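Local coordinates for putative protein (Aquifex aeolicus, PDB 1T6T) that is of unknown function but carries a Toprim domain like that of RNase M5, and so probably acts on nucleic acid, at residues E21-V26 with N42-S47; K29-A34 with H108-N113. All blocks are in the same frame, centred on the assembly; numbering follows the deposited sequence.

Contact 1: residues E21-V26 with N42-S47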
ATOM      1  N   GLU B  21      -9.612  23.449  -0.993  1.00 15.57           N
ATOM      2  CA  GLU B  21     -10.269  23.495   0.313  1.00 18.29           C
ATOM      3  C   GLU B  21     -10.062  22.225   1.138  1.00 16.61           C
ATOM      4  O   GLU B  21     -10.331  22.206   2.339  1.00 19.40           O
ATOM      5  CB  GLU B  21     -11.774  23.711   0.129  1.00 21.44           C
ATOM      6  CG  GLU B  21     -12.146  24.872  -0.778  1.00 30.87           C
ATOM      7  CD  GLU B  21     -11.714  26.213  -0.223  1.00 36.62           C
ATOM      8  OE1 GLU B  21     -12.099  26.537   0.923  1.00 39.55           O
ATOM      9  OE2 GLU B  21     -10.995  26.947  -0.937  1.00 40.83           O
ATOM     10  N   ALA B  22      -9.602  21.160   0.493  1.00 14.88           N
ATOM     11  CA  ALA B  22      -9.384  19.894   1.183  1.00 14.35           C
ATOM     12  C   ALA B  22      -8.201  19.141   0.586  1.00 13.40           C
ATOM     13  O   ALA B  22      -7.899  19.288  -0.596  1.00 14.60           O
ATOM     14  CB  ALA B  22     -10.639  19.035   1.097  1.00 14.74           C
ATOM     15  N   VAL B  23      -7.540  18.335   1.409  1.00 12.59           N
ATOM     16  CA  VAL B  23      -6.399  17.552   0.961  1.00 13.24           C
ATOM     17  C   VAL B  23      -6.881  16.213   0.422  1.00 12.41           C
ATOM     18  O   VAL B  23      -7.810  15.609   0.958  1.00 13.74           O
ATOM     19  CB  VAL B  23      -5.403  17.280   2.112  1.00 15.37           C
ATOM     20  CG1 VAL B  23      -4.211  16.485   1.592  1.00 14.64           C
ATOM     21  CG2 VAL B  23      -4.925  18.584   2.705  1.00 17.03           C
ATOM     22  N   ILE B  24      -6.247  15.758  -0.648  1.00 10.32           N
ATOM     23  CA  ILE B  24      -6.592  14.487  -1.263  1.00 10.04           C
ATOM     24  C   ILE B  24      -5.605  13.432  -0.783  1.00 10.56           C
ATOM     25  O   ILE B  24      -4.395  13.675  -0.752  1.00 10.74           O
ATOM     26  CB  ILE B  24      -6.497  14.582  -2.804  1.00  9.41           C
ATOM     27  CG1 ILE B  24      -7.552  15.563  -3.322  1.00 11.03           C
ATOM     28  CG2 ILE B  24      -6.647  13.190  -3.427  1.00 12.78           C
ATOM     29  CD1 ILE B  24      -7.364  15.972  -4.772  1.00 12.99           C
ATOM     30  N   LEU B  25      -6.123  12.267  -0.410  1.00 10.83           N
ATOM     31  CA  LEU B  25      -5.272  11.170   0.043  1.00 11.40           C
ATOM     32  C   LEU B  25      -5.339  10.020  -0.952  1.00 10.41           C
ATOM     33  O   LEU B  25      -6.426   9.573  -1.330  1.00 11.42           O
ATOM     34  CB  LEU B  25      -5.716  10.660   1.418  1.00 13.32           C
ATOM     35  CG  LEU B  25      -5.735  11.634   2.597  1.00 18.15           C
ATOM     36  CD1 LEU B  25      -5.986  10.847   3.883  1.00 21.46           C
ATOM     37  CD2 LEU B  25      -4.414  12.380   2.693  1.00 21.48           C
ATOM     38  N   VAL B  26      -4.172   9.559  -1.389  1.00  9.82           N
ATOM     39  CA  VAL B  26      -4.090   8.440  -2.318  1.00  9.60           C
ATOM     40  C   VAL B  26      -3.094   7.451  -1.745  1.00 10.33           C
ATOM     41  O   VAL B  26      -2.399   7.745  -0.775  1.00 11.00           O
ATOM     42  CB  VAL B  26      -3.631   8.873  -3.747  1.00 10.21           C
ATOM     43  CG1 VAL B  26      -4.641   9.848  -4.347  1.00 10.27           C
ATOM     44  CG2 VAL B  26      -2.237   9.490  -3.699  1.00  9.60           C
ATOM     45  N   ASN B  42      -2.471  19.299  -4.242  1.00 11.83           N
ATOM     46  CA  ASN B  42      -2.693  19.125  -2.809  1.00 10.76           C
ATOM     47  C   ASN B  42      -3.056  17.671  -2.538  1.00 11.64           C
ATOM     48  O   ASN B  42      -4.192  17.345  -2.193  1.00 10.27           O
ATOM     49  CB  ASN B  42      -3.803  20.078  -2.344  1.00 12.16           C
ATOM     50  CG  ASN B  42      -3.925  20.147  -0.833  1.00 11.81           C
ATOM     51  OD1 ASN B  42      -2.992  19.803  -0.103  1.00 11.75           O
ATOM     52  ND2 ASN B  42      -5.075  20.612  -0.355  1.00 11.73           N
ATOM     53  N   VAL B  43      -2.055  16.805  -2.678  1.00 12.17           N
ATOM     54  CA  VAL B  43      -2.234  15.368  -2.521  1.00 11.02           C
ATOM     55  C   VAL B  43      -1.164  14.748  -1.633  1.00 10.50           C
ATOM     56  O   VAL B  43       0.001  15.132  -1.692  1.00 10.61           O
ATOM     57  CB  VAL B  43      -2.161  14.668  -3.906  1.00 11.65           C
ATOM     58  CG1 VAL B  43      -2.419  13.170  -3.757  1.00 10.76           C
ATOM     59  CG2 VAL B  43      -3.163  15.291  -4.864  1.00 12.74           C
ATOM     60  N   ILE B  44      -1.571  13.797  -0.802  1.00  9.55           N
ATOM     61  CA  ILE B  44      -0.635  13.088   0.061  1.00 10.81           C
ATOM     62  C   ILE B  44      -0.723  11.613  -0.291  1.00 11.27           C
ATOM     63  O   ILE B  44      -1.820  11.055  -0.363  1.00 12.77           O
ATOM     64  CB  ILE B  44      -0.985  13.227   1.564  1.00 11.17           C
ATOM     65  CG1 ILE B  44      -0.796  14.675   2.021  1.00 12.07           C
ATOM     66  CG2 ILE B  44      -0.095  12.289   2.397  1.00 12.74           C
ATOM     67  CD1 ILE B  44      -1.170  14.899   3.473  1.00 14.24           C
ATOM     68  N   ASP B  45       0.425  10.992  -0.532  1.00 11.42           N
ATOM     69  CA  ASP B  45       0.449   9.563  -0.837  1.00 12.79           C
ATOM     70  C   ASP B  45       0.784   8.821   0.454  1.00 12.91           C
ATOM     71  O   ASP B  45       1.736   9.169   1.154  1.00 13.57           O
ATOM     72  CB  ASP B  45       1.457   9.257  -1.958  1.00 13.88           C
ATOM     73  CG  ASP B  45       2.847   9.815  -1.688  1.00 19.35           C
ATOM     74  OD1 ASP B  45       2.970  10.926  -1.132  1.00 22.16           O
ATOM     75  OD2 ASP B  45       3.826   9.139  -2.062  1.00 20.26           O
ATOM     76  N   LEU B  46      -0.017   7.807   0.769  1.00 11.13           N
ATOM     77  CA  LEU B  46       0.126   7.038   2.001  1.00 11.96           C
ATOM     78  C   LEU B  46       1.297   6.055   2.091  1.00 11.44           C
ATOM     79  O   LEU B  46       1.895   5.902   3.155  1.00 12.31           O
ATOM     80  CB  LEU B  46      -1.186   6.293   2.275  1.00 12.92           C
ATOM     81  CG  LEU B  46      -1.411   5.667   3.651  1.00 16.88           C
ATOM     82  CD1 LEU B  46      -1.442   6.752   4.722  1.00 17.88           C
ATOM     83  CD2 LEU B  46      -2.725   4.897   3.639  1.00 18.05           C
ATOM     84  N   SER B  47       1.625   5.379   0.997  1.00 13.68           N
ATOM     85  CA  SER B  47       2.720   4.414   1.044  1.00 13.97           C
ATOM     86  C   SER B  47       3.998   5.069   1.553  1.00 13.57           C
ATOM     87  O   SER B  47       4.384   6.142   1.092  1.00 13.92           O
ATOM     88  CB  SER B  47       2.967   3.804  -0.337  1.00 17.69           C
ATOM     89  OG  SER B  47       3.974   2.805  -0.262  1.00 20.77           O
TER
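With chi1 at -179°, V23 holds CG1 anti to its backbone N, where it faces I44, and so places CG2 beside the amide of N42, which that residue's own chi1 of -170° carries there; the two side chains cross at about a right angle. The N42 amide meets this methyl of V23, OD1 lying 3.6 Å from CG2, while its ND2 makes a hydrogen bond to S19 O and sits 3.1 Å from A22 O. The other V23 methyl reaches I44, with CG1 to CG1 at 3.9 Å. Further along the same face, L25 runs side by side with I44, and its CD2 rests 3.7 Å from I44 CB; L58 of helix 51-58 packs on both V23 and I44. Across the sheet, V26 and V43 cross nearly perpendicularly, V26 CG2 to V43 CG1 at 3.7 Å, under L35 of helix 29-36. Between these two layers the backbones follow the parallel rule: I24 and V26 each use both their N-H and their C=O toward the neighbouring strand. I24 N donates to N42 O and I24 O accepts from I44 N at 2.8 Å; V26 N then donates to I44 O at 3.0 Å, and V26 O accepts from L46 N at 2.8 Å. Two adjacent parallel strands, joined through helix 29-36, make up the beta-alpha-beta unit that opens the Rossmann-like Toprim fold.

Contact 2: residues K29-A34 with H108-N113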
ATOM      1  N   LYS B  29       2.688   6.966  -4.962  1.00 15.15           N
ATOM      2  CA  LYS B  29       3.356   8.102  -5.574  1.00 17.67           C
ATOM      3  C   LYS B  29       2.902   8.271  -7.021  1.00 17.21           C
ATOM      4  O   LYS B  29       2.832   9.387  -7.523  1.00 15.60           O
ATOM      5  CB  LYS B  29       4.873   7.905  -5.502  1.00 22.46           C
ATOM      6  CG  LYS B  29       5.680   9.139  -5.858  1.00 30.23           C
ATOM      7  CD  LYS B  29       7.164   8.942  -5.560  1.00 35.88           C
ATOM      8  CE  LYS B  29       7.753   7.795  -6.367  1.00 38.48           C
ATOM      9  NZ  LYS B  29       9.208   7.614  -6.092  1.00 41.18           N
ATOM     10  N   ASN B  30       2.593   7.164  -7.692  1.00 17.75           N
ATOM     11  CA  ASN B  30       2.136   7.234  -9.077  1.00 18.77           C
ATOM     12  C   ASN B  30       0.724   7.799  -9.167  1.00 18.39           C
ATOM     13  O   ASN B  30       0.356   8.401 -10.174  1.00 17.09           O
ATOM     14  CB  ASN B  30       2.205   5.857  -9.736  1.00 23.09           C
ATOM     15  CG  ASN B  30       3.603   5.514 -10.195  1.00 28.67           C
ATOM     16  OD1 ASN B  30       4.123   6.120 -11.135  1.00 32.54           O
ATOM     17  ND2 ASN B  30       4.232   4.554  -9.526  1.00 29.06           N
ATOM     18  N   ASP B  31      -0.071   7.605  -8.118  1.00 16.79           N
ATOM     19  CA  ASP B  31      -1.421   8.155  -8.108  1.00 16.34           C
ATOM     20  C   ASP B  31      -1.267   9.665  -7.969  1.00 15.23           C
ATOM     21  O   ASP B  31      -1.976  10.437  -8.607  1.00 13.38           O
ATOM     22  CB  ASP B  31      -2.234   7.622  -6.927  1.00 16.79           C
ATOM     23  CG  ASP B  31      -2.408   6.119  -6.970  1.00 21.88           C
ATOM     24  OD1 ASP B  31      -2.553   5.573  -8.082  1.00 22.55           O
ATOM     25  OD2 ASP B  31      -2.415   5.483  -5.895  1.00 24.38           O
ATOM     26  N   LYS B  32      -0.326  10.075  -7.128  1.00 14.67           N
ATOM     27  CA  LYS B  32      -0.072  11.492  -6.912  1.00 15.86           C
ATOM     28  C   LYS B  32       0.440  12.125  -8.207  1.00 16.22           C
ATOM     29  O   LYS B  32       0.054  13.239  -8.559  1.00 13.06           O
ATOM     30  CB  LYS B  32       0.946  11.667  -5.781  1.00 16.32           C
ATOM     31  CG  LYS B  32       1.255  13.114  -5.428  1.00 17.53           C
ATOM     32  CD  LYS B  32       2.075  13.200  -4.153  1.00 21.82           C
ATOM     33  CE  LYS B  32       2.400  14.646  -3.802  1.00 22.70           C
ATOM     34  NZ  LYS B  32       3.125  14.750  -2.506  1.00 26.56           N
ATOM     35  N   LYS B  33       1.298  11.405  -8.924  1.00 16.43           N
ATOM     36  CA  LYS B  33       1.838  11.915 -10.181  1.00 17.60           C
ATOM     37  C   LYS B  33       0.745  12.068 -11.233  1.00 16.21           C
ATOM     38  O   LYS B  33       0.727  13.043 -11.985  1.00 16.05           O
ATOM     39  CB  LYS B  33       2.943  10.991 -10.701  1.00 20.70           C
ATOM     40  CG  LYS B  33       4.241  11.117  -9.925  1.00 28.98           C
ATOM     41  CD  LYS B  33       5.330  10.214 -10.481  1.00 35.00           C
ATOM     42  CE  LYS B  33       6.691  10.586  -9.903  1.00 37.95           C
ATOM     43  NZ  LYS B  33       6.690  10.589  -8.413  1.00 40.32           N
ATOM     44  N   ALA B  34      -0.166  11.104 -11.281  1.00 15.46           N
ATOM     45  CA  ALA B  34      -1.265  11.141 -12.238  1.00 16.07           C
ATOM     46  C   ALA B  34      -2.126  12.383 -12.008  1.00 16.10           C
ATOM     47  O   ALA B  34      -2.557  13.041 -12.959  1.00 15.29           O
ATOM     48  CB  ALA B  34      -2.112   9.878 -12.109  1.00 16.38           C
ATOM     49  N   HIS B 108      -8.327   1.856 -10.631  1.00 18.89           N
ATOM     50  CA  HIS B 108      -7.140   2.534 -10.119  1.00 18.88           C
ATOM     51  C   HIS B 108      -7.127   3.999 -10.528  1.00 19.25           C
ATOM     52  O   HIS B 108      -7.294   4.322 -11.703  1.00 18.89           O
ATOM     53  CB  HIS B 108      -5.890   1.836 -10.652  1.00 18.20           C
ATOM     54  CG  HIS B 108      -5.836   0.375 -10.337  1.00 20.30           C
ATOM     55  ND1 HIS B 108      -5.592  -0.105  -9.070  1.00 20.79           N
ATOM     56  CD2 HIS B 108      -6.027  -0.714 -11.121  1.00 22.15           C
ATOM     57  CE1 HIS B 108      -5.633  -1.425  -9.083  1.00 22.46           C
ATOM     58  NE2 HIS B 108      -5.895  -1.820 -10.317  1.00 23.62           N
ATOM     59  N   ILE B 109      -6.925   4.884  -9.556  1.00 20.22           N
ATOM     60  CA  ILE B 109      -6.892   6.315  -9.821  1.00 21.35           C
ATOM     61  C   ILE B 109      -5.849   6.612 -10.892  1.00 20.51           C
ATOM     62  O   ILE B 109      -5.993   7.543 -11.680  1.00 19.44           O
ATOM     63  CB  ILE B 109      -6.546   7.110  -8.539  1.00 23.60           C
ATOM     64  CG1 ILE B 109      -7.466   6.675  -7.390  1.00 27.32           C
ATOM     65  CG2 ILE B 109      -6.679   8.602  -8.802  1.00 25.58           C
ATOM     66  CD1 ILE B 109      -8.952   6.785  -7.687  1.00 27.03           C
ATOM     67  N   GLU B 110      -4.804   5.795 -10.930  1.00 20.66           N
ATOM     68  CA  GLU B 110      -3.737   5.975 -11.903  1.00 22.75           C
ATOM     69  C   GLU B 110      -4.261   5.900 -13.339  1.00 22.13           C
ATOM     70  O   GLU B 110      -3.624   6.394 -14.266  1.00 22.44           O
ATOM     71  CB  GLU B 110      -2.660   4.907 -11.688  1.00 24.87           C
ATOM     72  CG  GLU B 110      -1.284   5.313 -12.167  1.00 28.86           C
ATOM     73  CD  GLU B 110      -0.247   4.239 -11.921  1.00 31.18           C
ATOM     74  OE1 GLU B 110      -0.300   3.596 -10.849  1.00 31.43           O
ATOM     75  OE2 GLU B 110       0.630   4.046 -12.790  1.00 31.61           O
ATOM     76  N   GLU B 111      -5.429   5.290 -13.523  1.00 23.26           N
ATOM     77  CA  GLU B 111      -6.014   5.160 -14.855  1.00 22.93           C
ATOM     78  C   GLU B 111      -6.376   6.499 -15.498  1.00 24.89           C
ATOM     79  O   GLU B 111      -6.546   6.576 -16.714  1.00 24.31           O
ATOM     80  CB  GLU B 111      -7.264   4.272 -14.808  1.00 21.39           C
ATOM     81  CG  GLU B 111      -6.980   2.801 -14.557  1.00 21.86           C
ATOM     82  CD  GLU B 111      -8.249   1.972 -14.451  1.00 22.78           C
ATOM     83  OE1 GLU B 111      -9.106   2.070 -15.354  1.00 25.16           O
ATOM     84  OE2 GLU B 111      -8.390   1.220 -13.468  1.00 22.76           O
ATOM     85  N   ILE B 112      -6.496   7.552 -14.699  1.00 27.18           N
ATOM     86  CA  ILE B 112      -6.842   8.856 -15.258  1.00 30.27           C
ATOM     87  C   ILE B 112      -5.741   9.406 -16.159  1.00 33.41           C
ATOM     88  O   ILE B 112      -5.981  10.316 -16.949  1.00 34.56           O
ATOM     89  CB  ILE B 112      -7.142   9.902 -14.155  1.00 30.54           C
ATOM     90  CG1 ILE B 112      -5.894  10.145 -13.303  1.00 30.87           C
ATOM     91  CG2 ILE B 112      -8.304   9.436 -13.297  1.00 28.79           C
ATOM     92  CD1 ILE B 112      -6.075  11.217 -12.243  1.00 31.17           C
ATOM     93  N   ASN B 113      -4.534   8.859 -16.051  1.00 36.71           N
ATOM     94  CA  ASN B 113      -3.437   9.340 -16.882  1.00 41.18           C
ATOM     95  C   ASN B 113      -3.434   8.715 -18.278  1.00 42.97           C
ATOM     96  O   ASN B 113      -2.959   9.394 -19.211  1.00 44.76           O
ATOM     97  CB  ASN B 113      -2.084   9.119 -16.185  1.00 42.89           C
ATOM     98  CG  ASN B 113      -1.750   7.655 -15.982  1.00 45.42           C
ATOM     99  OD1 ASN B 113      -0.779   7.322 -15.302  1.00 46.52           O
ATOM    100  ND2 ASN B 113      -2.544   6.771 -16.574  1.00 47.01           N
TER
HETATM  101  O   HOH W   1       1.422   8.061 -12.744  1.00 37.66           O
HETATM  102  O   HOH W   2      -3.886   3.731  -8.858  1.00 20.52           O
HETATM  103  O   HOH W   3       0.025   4.453  -7.965  1.00 39.16           O
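D31 and E110 bring the start of helix 29-36 up against the 3-10 turn 109-112, their CA atoms 5.0 Å apart, with no direct hydrogen bond between the two segments. The E110 side chain does most of the reaching. With CG swung away from the backbone N (chi1 -154°) and the chain extended beyond it, the carboxylate comes up against the CB of N30, OE1 at 3.6 Å. The E110 and D31 side chains cross at about a right angle, their carboxylate planes 61° apart, and D31 OD1 lies 4.1 Å from E110 OE1. One water stands between these like-charged groups, donating to E110 OE1 at 3.0 Å and, more weakly, to D31 OD1 at 2.8 Å. A second water beside D31 OD1 accepts from E110 N at 3.1 Å. A turn later in the helix the contact becomes apolar: the methyl of A34 packs on I112, CB to CG1 at 4.0 Å, and on CB of N113, while I112 also touches F38 and I106. The turn itself is braced by E111 OE2, which receives H108 N in a nearly straight bond (176°) from above the carboxylate plane, and by D70, which is hydrogen-bonded to H108 ND1 and I109 N. Each acid has a partner beyond its neighbour: D31 OD2 accepts from G28 N, and E110 OE1 forms a salt bridge with R77 of the second subunit. The nearness of the two carboxylates is probably made acceptable by the water between them, the N-H of G28 on D31 and the arginine on E110, which ties this corner to the second subunit.

Overall arrangement
Helix 29-36 is the shared element: it connects the two strands of contact 1 along the chain and also meets the C-terminal turn in contact 2, D31 touching both. The centres of the two contacts lie about 12 Å apart. The two contacts touch directly, V26 CB meeting D31 CB at 3.7 Å, and K32 NZ makes a weak hydrogen bond to V43 O. Contact 1 is buried near the chain centre, contact 2 farther out, and each has a link to the second subunit. In Toprim proteins a glutamate and a DxD pair form the metal-binding acidic site; E27, next after strand 23-26, and D70 and D72, beside H108, are consistent with those positions, which would place both contacts around that site.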